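Local coordinates for Low molecular weight heat shock protein (Xanthomonas axonopodis pv. citri, PDB 3GT6) that is a small heat shock protein, a molecular chaperone active as an oligomer, that probably binds unfolding proteins under stress, at residues 6-11 / 69-74; 40-45 / 93-98; 76-81 / 97-102. One frame throughout, in Å; residues are numbered along the deposited sequence.

Interaction 1: 6-11 / 69-74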
loop_
_atom_site.group_PDB
_atom_site.type_symbol
_atom_site.label_atom_id
_atom_site.label_comp_id
_atom_site.label_asym_id
_atom_site.label_seq_id
_atom_site.Cartn_x
_atom_site.Cartn_y
_atom_site.Cartn_z
ATOM N N TRP A 6 8.313 -4.980 -9.330
ATOM C CA TRP A 6 8.301 -3.997 -8.241
ATOM C C TRP A 6 8.671 -4.664 -6.927
ATOM O O TRP A 6 8.584 -5.868 -6.787
ATOM C CB TRP A 6 7.002 -3.229 -8.053
ATOM C CG TRP A 6 5.852 -3.905 -7.416
ATOM C CD1 TRP A 6 5.184 -4.974 -7.915
ATOM C CD2 TRP A 6 5.098 -3.478 -6.271
ATOM N NE1 TRP A 6 4.079 -5.279 -7.133
ATOM C CE2 TRP A 6 3.992 -4.371 -6.126
ATOM C CE3 TRP A 6 5.228 -2.437 -5.368
ATOM C CZ2 TRP A 6 3.045 -4.283 -5.075
ATOM C CZ3 TRP A 6 4.305 -2.382 -4.318
ATOM C CH2 TRP A 6 3.217 -3.282 -4.196
ATOM N N VAL A 7 9.077 -3.818 -5.980
ATOM C CA VAL A 7 9.746 -4.288 -4.800
ATOM C C VAL A 7 8.959 -3.646 -3.637
ATOM O O VAL A 7 9.259 -2.521 -3.221
ATOM C CB VAL A 7 11.285 -3.925 -4.857
ATOM C CG1 VAL A 7 12.073 -4.547 -3.637
ATOM C CG2 VAL A 7 11.928 -4.411 -6.237
ATOM N N PRO A 8 7.908 -4.331 -3.168
ATOM C CA PRO A 8 7.103 -3.852 -2.066
ATOM C C PRO A 8 8.016 -3.604 -0.856
ATOM O O PRO A 8 8.995 -4.364 -0.620
ATOM C CB PRO A 8 6.186 -5.045 -1.774
ATOM C CG PRO A 8 6.095 -5.794 -3.111
ATOM C CD PRO A 8 7.394 -5.558 -3.788
ATOM N N ARG A 9 7.721 -2.555 -0.115
ATOM C CA ARG A 9 8.412 -2.239 1.144
ATOM C C ARG A 9 8.016 -3.201 2.257
ATOM O O ARG A 9 6.811 -3.436 2.522
ATOM C CB ARG A 9 8.012 -0.822 1.628
ATOM C CG ARG A 9 8.166 0.237 0.570
ATOM C CD ARG A 9 9.527 0.676 0.546
ATOM N NE ARG A 9 9.720 1.924 -0.231
ATOM C CZ ARG A 9 10.912 2.227 -0.723
ATOM N NH1 ARG A 9 11.940 1.404 -0.486
ATOM N NH2 ARG A 9 11.107 3.318 -1.403
ATOM N N VAL A 10 9.037 -3.759 2.916
ATOM C CA VAL A 10 8.808 -4.650 4.013
ATOM C C VAL A 10 9.663 -4.189 5.197
ATOM O O VAL A 10 10.844 -3.953 5.001
ATOM C CB VAL A 10 9.268 -6.051 3.589
ATOM C CG1 VAL A 10 9.030 -7.021 4.648
ATOM C CG2 VAL A 10 8.437 -6.459 2.303
ATOM N N ASP A 11 9.085 -4.145 6.407
ATOM C CA ASP A 11 9.864 -3.988 7.605
ATOM C C ASP A 11 9.932 -5.331 8.245
ATOM O O ASP A 11 8.981 -6.135 8.134
ATOM C CB ASP A 11 9.132 -3.082 8.580
ATOM C CG ASP A 11 9.002 -1.693 8.076
ATOM O OD1 ASP A 11 9.743 -1.349 7.127
ATOM O OD2 ASP A 11 8.106 -0.980 8.580
ATOM N N PHE A 69 5.718 -9.500 -7.650
ATOM C CA PHE A 69 6.803 -9.153 -6.756
ATOM C C PHE A 69 7.212 -10.458 -6.135
ATOM O O PHE A 69 6.418 -11.431 -6.117
ATOM C CB PHE A 69 6.273 -8.193 -5.636
ATOM C CG PHE A 69 5.032 -8.695 -4.972
ATOM C CD1 PHE A 69 5.100 -9.461 -3.817
ATOM C CD2 PHE A 69 3.776 -8.416 -5.537
ATOM C CE1 PHE A 69 3.934 -9.928 -3.229
ATOM C CE2 PHE A 69 2.618 -8.857 -4.975
ATOM C CZ PHE A 69 2.685 -9.653 -3.809
ATOM N N HIS A 70 8.416 -10.491 -5.591
ATOM C CA HIS A 70 8.884 -11.631 -4.948
ATOM C C HIS A 70 9.938 -11.113 -4.004
ATOM O O HIS A 70 11.060 -10.859 -4.407
ATOM C CB HIS A 70 9.529 -12.573 -5.976
ATOM C CG HIS A 70 9.957 -13.873 -5.395
ATOM N ND1 HIS A 70 10.399 -14.918 -6.173
ATOM C CD2 HIS A 70 10.063 -14.282 -4.103
ATOM C CE1 HIS A 70 10.703 -15.937 -5.391
ATOM N NE2 HIS A 70 10.499 -15.578 -4.133
ATOM N N ARG A 71 9.539 -10.872 -2.765
ATOM C CA ARG A 71 10.432 -10.356 -1.769
ATOM C C ARG A 71 10.988 -11.563 -1.078
ATOM O O ARG A 71 10.253 -12.502 -0.783
ATOM C CB ARG A 71 9.592 -9.533 -0.771
ATOM C CG ARG A 71 8.929 -8.393 -1.412
ATOM C CD ARG A 71 9.913 -7.500 -2.205
ATOM N NE ARG A 71 10.459 -6.537 -1.292
ATOM C CZ ARG A 71 11.700 -6.535 -0.807
ATOM N NH1 ARG A 71 12.047 -5.593 0.063
ATOM N NH2 ARG A 71 12.563 -7.444 -1.192
ATOM N N ARG A 72 12.279 -11.576 -0.825
ATOM C CA ARG A 72 12.879 -12.664 -0.099
ATOM C C ARG A 72 13.745 -12.127 1.053
ATOM O O ARG A 72 14.475 -11.148 0.891
ATOM C CB ARG A 72 13.828 -13.432 -1.045
ATOM C CG ARG A 72 13.112 -14.204 -2.186
ATOM C CD ARG A 72 14.092 -14.596 -3.348
ATOM N NE ARG A 72 14.794 -15.809 -3.059
ATOM C CZ ARG A 72 14.206 -17.010 -2.961
ATOM N NH1 ARG A 72 12.876 -17.154 -3.139
ATOM N NH2 ARG A 72 14.942 -18.077 -2.654
ATOM N N PHE A 73 13.729 -12.800 2.192
ATOM C CA PHE A 73 14.562 -12.367 3.277
ATOM C C PHE A 73 15.160 -13.636 3.856
ATOM O O PHE A 73 14.474 -14.643 3.935
ATOM C CB PHE A 73 13.688 -11.658 4.282
ATOM C CG PHE A 73 12.971 -10.492 3.676
ATOM C CD1 PHE A 73 13.667 -9.336 3.355
ATOM C CD2 PHE A 73 11.633 -10.595 3.303
ATOM C CE1 PHE A 73 13.038 -8.253 2.718
ATOM C CE2 PHE A 73 11.014 -9.524 2.647
ATOM C CZ PHE A 73 11.739 -8.341 2.386
ATOM N N ALA A 74 16.437 -13.575 4.233
ATOM C CA ALA A 74 17.112 -14.733 4.692
ATOM C C ALA A 74 16.957 -14.601 6.192
ATOM O O ALA A 74 17.726 -13.905 6.860
ATOM C CB ALA A 74 18.590 -14.668 4.241
#
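Arg-71 reaches from strand 69-74 to the carbonyl of Pro-8, and the polar side of the contact rests on this grip. Its NE donates to Pro-8 O at 2.7 Å, almost straight (170° at the hydrogen) and in the plane of both the carbonyl and the guanidinium; NH1 adds a weak bond to the same oxygen. Bends at chi2 and chi3 (-87°) fold the chain back past the proline, CD lying 3.6 Å from Pro-8 CD. The guanidinium is sandwiched: Val-7 CG1 sits over the centre of one face, 3.5 Å from CZ, and Phe-73 CZ lies against the opposite face toward the rim. NH1 also salt-bridges Glu-63 of the second subunit, whose carboxylate meets Val-10 N and Arg-9 as well.

The aromatic packing lies at the Trp-6 end. Phe-69 CB stands over the five-membered ring of Trp-6 in a CH-pi contact, 4.3 Å from its centroid, while the two rings meet obliquely with planes at 78°. Pro-8 CG covers the centre of the indole and also comes 3.6 Å from Phe-69 CG, so the proline fills the angle between the aromatic groups. Further along, Val-10 and Phe-73 approach from opposite directions, and Val-10 CB meets the ring obliquely, 3.6 Å from Phe-73 CZ, with Leu-21 touching both residues.

Here the N-terminal arm, entering strand 10-14, closes over the edge strand of the other sheet, joining the two layers of the alpha-crystallin beta-sandwich beside the subunit interface.

Interaction 2: 40-45 / 93-98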
loop_
_atom_site.group_PDB
_atom_site.type_symbol
_atom_site.label_atom_id
_atom_site.label_comp_id
_atom_site.label_asym_id
_atom_site.label_seq_id
_atom_site.Cartn_x
_atom_site.Cartn_y
_atom_site.Cartn_z
ATOM N N GLY A 40 15.138 -21.431 5.138
ATOM C CA GLY A 40 15.486 -20.225 5.801
ATOM C C GLY A 40 15.010 -19.018 5.077
ATOM O O GLY A 40 15.068 -17.956 5.637
ATOM N N ILE A 41 14.574 -19.113 3.818
ATOM C CA ILE A 41 14.308 -17.924 3.078
ATOM C C ILE A 41 12.832 -17.660 3.152
ATOM O O ILE A 41 12.005 -18.460 2.683
ATOM C CB ILE A 41 14.664 -18.030 1.631
ATOM C CG1 ILE A 41 16.143 -18.287 1.453
ATOM C CG2 ILE A 41 14.329 -16.746 0.871
ATOM C CD1 ILE A 41 17.058 -17.185 1.991
ATOM N N LEU A 42 12.475 -16.503 3.693
ATOM C CA LEU A 42 11.058 -16.131 3.706
ATOM C C LEU A 42 10.742 -15.474 2.378
ATOM O O LEU A 42 11.390 -14.472 2.018
ATOM C CB LEU A 42 10.830 -15.147 4.858
ATOM C CG LEU A 42 9.393 -14.784 5.265
ATOM C CD1 LEU A 42 8.772 -13.852 4.278
ATOM C CD2 LEU A 42 8.535 -16.018 5.411
ATOM N N SER A 43 9.777 -15.977 1.630
ATOM C CA SER A 43 9.377 -15.244 0.452
ATOM C C SER A 43 7.977 -14.743 0.558
ATOM O O SER A 43 7.060 -15.353 1.184
ATOM C CB SER A 43 9.434 -16.097 -0.861
ATOM O OG SER A 43 10.639 -16.778 -0.874
ATOM N N ILE A 44 7.777 -13.644 -0.123
ATOM C CA ILE A 44 6.462 -13.046 -0.175
ATOM C C ILE A 44 6.247 -12.760 -1.642
ATOM O O ILE A 44 6.996 -12.014 -2.252
ATOM C CB ILE A 44 6.414 -11.697 0.505
ATOM C CG1 ILE A 44 7.032 -11.799 1.894
ATOM C CG2 ILE A 44 4.927 -11.105 0.408
ATOM C CD1 ILE A 44 7.048 -10.416 2.710
ATOM N N ARG A 45 5.301 -13.430 -2.249
ATOM C CA ARG A 45 5.220 -13.189 -3.684
ATOM C C ARG A 45 3.807 -13.162 -4.121
ATOM O O ARG A 45 2.904 -13.692 -3.431
ATOM C CB ARG A 45 6.044 -14.206 -4.491
ATOM C CG ARG A 45 5.633 -15.575 -4.329
ATOM C CD ARG A 45 6.701 -16.597 -4.961
ATOM N NE ARG A 45 6.944 -16.273 -6.372
ATOM C CZ ARG A 45 7.601 -17.070 -7.233
ATOM N NH1 ARG A 45 8.073 -18.255 -6.835
ATOM N NH2 ARG A 45 7.782 -16.692 -8.494
ATOM N N LEU A 93 0.453 -6.572 4.777
ATOM C CA LEU A 93 0.427 -7.973 5.146
ATOM C C LEU A 93 1.367 -8.117 6.338
ATOM O O LEU A 93 2.481 -7.621 6.312
ATOM C CB LEU A 93 0.877 -8.861 3.973
ATOM C CG LEU A 93 0.712 -10.346 4.256
ATOM C CD1 LEU A 93 -0.788 -10.683 4.278
ATOM C CD2 LEU A 93 1.433 -11.127 3.220
ATOM N N GLU A 94 0.877 -8.754 7.387
ATOM C CA GLU A 94 1.640 -8.926 8.551
ATOM C C GLU A 94 1.912 -10.398 8.689
ATOM O O GLU A 94 0.995 -11.216 8.800
ATOM C CB GLU A 94 0.840 -8.429 9.763
ATOM C CG GLU A 94 1.694 -8.535 10.948
ATOM C CD GLU A 94 1.055 -7.962 12.193
ATOM O OE1 GLU A 94 0.494 -6.848 12.137
ATOM O OE2 GLU A 94 1.128 -8.658 13.198
ATOM N N ILE A 95 3.184 -10.760 8.620
ATOM C CA ILE A 95 3.554 -12.141 8.665
ATOM C C ILE A 95 4.258 -12.369 9.997
ATOM O O ILE A 95 5.225 -11.705 10.295
ATOM C CB ILE A 95 4.563 -12.424 7.581
ATOM C CG1 ILE A 95 3.934 -12.079 6.239
ATOM C CG2 ILE A 95 5.082 -13.853 7.712
ATOM C CD1 ILE A 95 4.939 -12.008 5.102
ATOM N N ARG A 96 3.774 -13.321 10.773
ATOM C CA ARG A 96 4.266 -13.557 12.092
ATOM C C ARG A 96 4.841 -14.930 12.115
ATOM O O ARG A 96 4.247 -15.859 11.585
ATOM C CB ARG A 96 3.110 -13.422 13.073
ATOM C CG ARG A 96 2.476 -12.024 13.059
ATOM C CD ARG A 96 1.271 -11.971 14.028
ATOM N NE ARG A 96 1.759 -11.940 15.427
ATOM C CZ ARG A 96 2.294 -10.878 16.063
ATOM N NH1 ARG A 96 2.363 -9.701 15.487
ATOM N NH2 ARG A 96 2.707 -10.994 17.336
ATOM N N ILE A 97 6.048 -15.054 12.644
ATOM C CA ILE A 97 6.743 -16.318 12.633
ATOM C C ILE A 97 7.341 -16.496 14.030
ATOM O O ILE A 97 8.210 -15.757 14.433
ATOM C CB ILE A 97 7.838 -16.311 11.665
ATOM C CG1 ILE A 97 7.338 -15.716 10.335
ATOM C CG2 ILE A 97 8.305 -17.694 11.531
ATOM C CD1 ILE A 97 8.378 -15.681 9.244
ATOM N N PRO A 98 6.851 -17.461 14.791
ATOM C CA PRO A 98 7.482 -17.708 16.088
ATOM C C PRO A 98 8.885 -18.206 15.899
ATOM O O PRO A 98 9.255 -18.735 14.854
ATOM C CB PRO A 98 6.672 -18.835 16.682
ATOM C CG PRO A 98 5.855 -19.417 15.595
ATOM C CD PRO A 98 5.951 -18.543 14.374
#
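Ile-44 and Ile-95 face each other from strands 41-45 and 93-98, whose axes run nearly antiparallel (159°) and stay 10.6 Å apart at closest, a layer-to-layer spacing with no backbone hydrogen bond between them.

The side chains fill this gap with aliphatic carbon. At its middle Ile-44 CD1 and Ile-95 CD1 touch at 3.6 Å, the two chains crossing obliquely, and Ile-44 CG1 lies close to the same methyl. Both isoleucines carry CG1 beside the backbone N and extend CD1 fully from there (chi2 179° in Ile-44, 167° in Ile-95), which drives each delta methyl straight into the interlayer space. Leu-42 splits its branches: CD2 meets Ile-97 CD1 at 3.9 Å, whereas CD1 approaches Ile-95 CD1 more loosely, at 4.3 Å. At the other end Ile-44 CG2 comes within 4.5 Å of Leu-93 CD2, a marginal touch. The delta methyl of Ile-95 thus serves both Leu-42 and Ile-44.

Residues of both sheets and of the loop before strand 34-38 complete the core: Val-35 packs on Leu-93 and Ile-95, Met-37 and Leu-21 on Leu-42, and Ile-33 on Ile-44 and Leu-93. On the other face of strand 93-98, Arg-96 and Glu-94 form a salt bridge, NH1 to OE2 2.8 Å, with the oxygen close to the guanidinium plane, so charge is kept on the face turned from the core.

Every group meeting across the gap is a branched aliphatic chain and all five residues are buried; the sheets are therefore joined here by the hydrophobic effect and dispersion, with no hydrogen bond between these two strands.

Interaction 3: 76-81 / 97-102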
loop_
_atom_site.group_PDB
_atom_site.type_symbol
_atom_site.label_atom_id
_atom_site.label_comp_id
_atom_site.label_asym_id
_atom_site.label_seq_id
_atom_site.Cartn_x
_atom_site.Cartn_y
_atom_site.Cartn_z
ATOM N N PRO A 76 16.813 -15.596 10.215
ATOM C CA PRO A 76 17.692 -16.474 11.040
ATOM C C PRO A 76 17.081 -17.860 11.212
ATOM O O PRO A 76 15.854 -18.019 11.035
ATOM C CB PRO A 76 17.747 -15.758 12.410
ATOM C CG PRO A 76 17.388 -14.301 12.083
ATOM C CD PRO A 76 16.321 -14.425 10.958
ATOM N N ASP A 77 17.926 -18.839 11.564
ATOM C CA ASP A 77 17.544 -20.233 11.768
ATOM C C ASP A 77 16.477 -20.373 12.858
ATOM O O ASP A 77 15.824 -21.384 12.898
ATOM C CB ASP A 77 18.722 -21.041 12.324
ATOM C CG ASP A 77 19.849 -21.137 11.376
ATOM O OD1 ASP A 77 19.675 -20.758 10.180
ATOM O OD2 ASP A 77 20.933 -21.557 11.853
ATOM N N SER A 78 16.400 -19.405 13.785
ATOM C CA SER A 78 15.430 -19.468 14.849
ATOM C C SER A 78 14.000 -19.311 14.378
ATOM O O SER A 78 13.077 -19.627 15.167
ATOM C CB SER A 78 15.695 -18.392 15.888
ATOM O OG SER A 78 15.526 -17.089 15.312
ATOM N N ALA A 79 13.803 -18.800 13.140
ATOM C CA ALA A 79 12.456 -18.602 12.569
ATOM C C ALA A 79 11.860 -19.986 12.328
ATOM O O ALA A 79 12.390 -20.753 11.522
ATOM C CB ALA A 79 12.509 -17.834 11.289
ATOM N N ASP A 80 10.768 -20.290 13.019
ATOM C CA ASP A 80 10.051 -21.565 12.818
ATOM C C ASP A 80 9.258 -21.498 11.547
ATOM O O ASP A 80 8.175 -20.920 11.535
ATOM C CB ASP A 80 9.067 -21.708 13.969
ATOM C CG ASP A 80 8.479 -23.061 14.046
ATOM O OD1 ASP A 80 8.620 -23.815 13.057
ATOM O OD2 ASP A 80 7.872 -23.342 15.098
ATOM N N ALA A 81 9.792 -22.032 10.478
ATOM C CA ALA A 81 9.119 -22.169 9.192
ATOM C C ALA A 81 7.773 -22.779 9.282
ATOM O O ALA A 81 7.003 -22.594 8.374
ATOM C CB ALA A 81 9.941 -23.041 8.225
ATOM N N ILE A 97 6.048 -15.054 12.644
ATOM C CA ILE A 97 6.743 -16.318 12.633
ATOM C C ILE A 97 7.341 -16.496 14.030
ATOM O O ILE A 97 8.210 -15.757 14.433
ATOM C CB ILE A 97 7.838 -16.311 11.665
ATOM C CG1 ILE A 97 7.338 -15.716 10.335
ATOM C CG2 ILE A 97 8.305 -17.694 11.531
ATOM C CD1 ILE A 97 8.378 -15.681 9.244
ATOM N N PRO A 98 6.851 -17.461 14.791
ATOM C CA PRO A 98 7.482 -17.708 16.088
ATOM C C PRO A 98 8.885 -18.206 15.899
ATOM O O PRO A 98 9.255 -18.735 14.854
ATOM C CB PRO A 98 6.672 -18.835 16.682
ATOM C CG PRO A 98 5.855 -19.417 15.595
ATOM C CD PRO A 98 5.951 -18.543 14.374
ATOM N N LYS A 99 9.693 -17.975 16.913
ATOM C CA LYS A 99 11.004 -18.616 16.941
ATOM C C LYS A 99 10.903 -20.014 17.510
ATOM O O LYS A 99 10.081 -20.272 18.401
ATOM C CB LYS A 99 11.928 -17.816 17.791
ATOM C CG LYS A 99 12.176 -16.471 17.306
ATOM C CD LYS A 99 13.171 -15.857 18.281
ATOM C CE LYS A 99 13.555 -14.551 17.777
ATOM N NZ LYS A 99 14.549 -14.020 18.676
ATOM N N ARG A 100 11.712 -20.908 16.944
ATOM C CA ARG A 100 11.958 -22.260 17.421
ATOM C C ARG A 100 12.240 -22.246 18.938
ATOM O O ARG A 100 12.819 -21.277 19.477
ATOM C CB ARG A 100 13.143 -22.883 16.652
ATOM C CG ARG A 100 12.795 -23.211 15.170
ATOM C CD ARG A 100 13.922 -23.745 14.248
ATOM N NE ARG A 100 13.529 -23.523 12.839
ATOM C CZ ARG A 100 12.545 -24.181 12.165
ATOM N NH1 ARG A 100 12.249 -23.855 10.887
ATOM N NH2 ARG A 100 11.810 -25.151 12.754
ATOM N N PRO A 101 11.764 -23.300 19.649
ATOM C CA PRO A 101 12.301 -23.564 20.995
ATOM C C PRO A 101 13.847 -23.772 20.967
ATOM O O PRO A 101 14.543 -23.178 21.806
ATOM C CB PRO A 101 11.531 -24.832 21.430
ATOM C CG PRO A 101 10.206 -24.794 20.593
ATOM C CD PRO A 101 10.720 -24.295 19.264
ATOM N N ALA A 102 14.381 -24.550 19.997
ATOM C CA ALA A 102 15.866 -24.763 19.877
ATOM C C ALA A 102 16.483 -24.174 18.592
ATOM O O ALA A 102 15.921 -24.294 17.491
ATOM C CB ALA A 102 16.291 -26.299 20.083
#
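Ser-78 O accepts the backbone N-H of Arg-100 at 2.6 Å, and Asp-80 N donates to Pro-98 O at 2.8 Å. These two bonds flank Ala-79 and Lys-99, which form a single beta bridge. Ser-78 O also receives a CA-H...O contact from Lys-99 CA at 2.9 Å. Ala-79 is also the last residue of a type I beta turn that starts at Pro-76, closed by Ala-79 N to Pro-76 O; the loop leading out of strand 67-74 is thereby laid against the chain leaving strand 92-98, at one end of the alpha-crystallin sandwich.

Charged and polar side chains build on this frame. Arg-100, extended from CG to NE, reaches across the loop: NE makes a weak bond to Asp-77 O, 3.1 Å away near the guanidinium plane, and Asp-80 CA lies over the centre of one guanidinium face. The Asp-80 side chain, with CG anti to the backbone N (chi1 -168°), crosses that of Arg-100 at about a right angle, the carboxylate and guanidinium planes being 48° apart. Its OD1 is 3.5 Å from Arg-100 NH2 but well out of the guanidinium plane, so this salt bridge is one of charge alone; the hydrogen bond of OD1 goes to Asp-82 N. The Lys-99 chain passes Ser-78, CG 3.9 Å from OG, before its NZ leaves to pair with Glu-14.

Ile-97 CG2 forms an apolar pair with Ala-79 CB at 4.2 Å and a close van der Waals contact with Asp-80 O at 3.2 Å. Phe-19 touches Ser-78, Ala-79 and Lys-99, while Met-37 packs on Ala-79 and Ala-81.

In the fold
Interactions 1 and 2 join the two sheets of one alpha-crystallin sandwich; interaction 3 ties the loop after strand 67-74 to the chain leaving strand 92-98. Interactions 1 and 2 lie about 10 Å apart between centres and are tied within the three-stranded sheet, where strands 67-74 and 41-48 are neighbours: Phe-73 O probably bonds to Leu-42 N, and Arg-71 O to Ile-44 N. Interaction 3 sits about 12 Å from interaction 2, shares Ile-97 and Pro-98 with it, and is about 20 Å from interaction 1. Along the chain, 1 and 2 alternate their segments, while 3 opens after 1 has closed. Edge and core are thus bridged layer to layer, the loop contact closes one end, and interaction 1 also faces the second subunit.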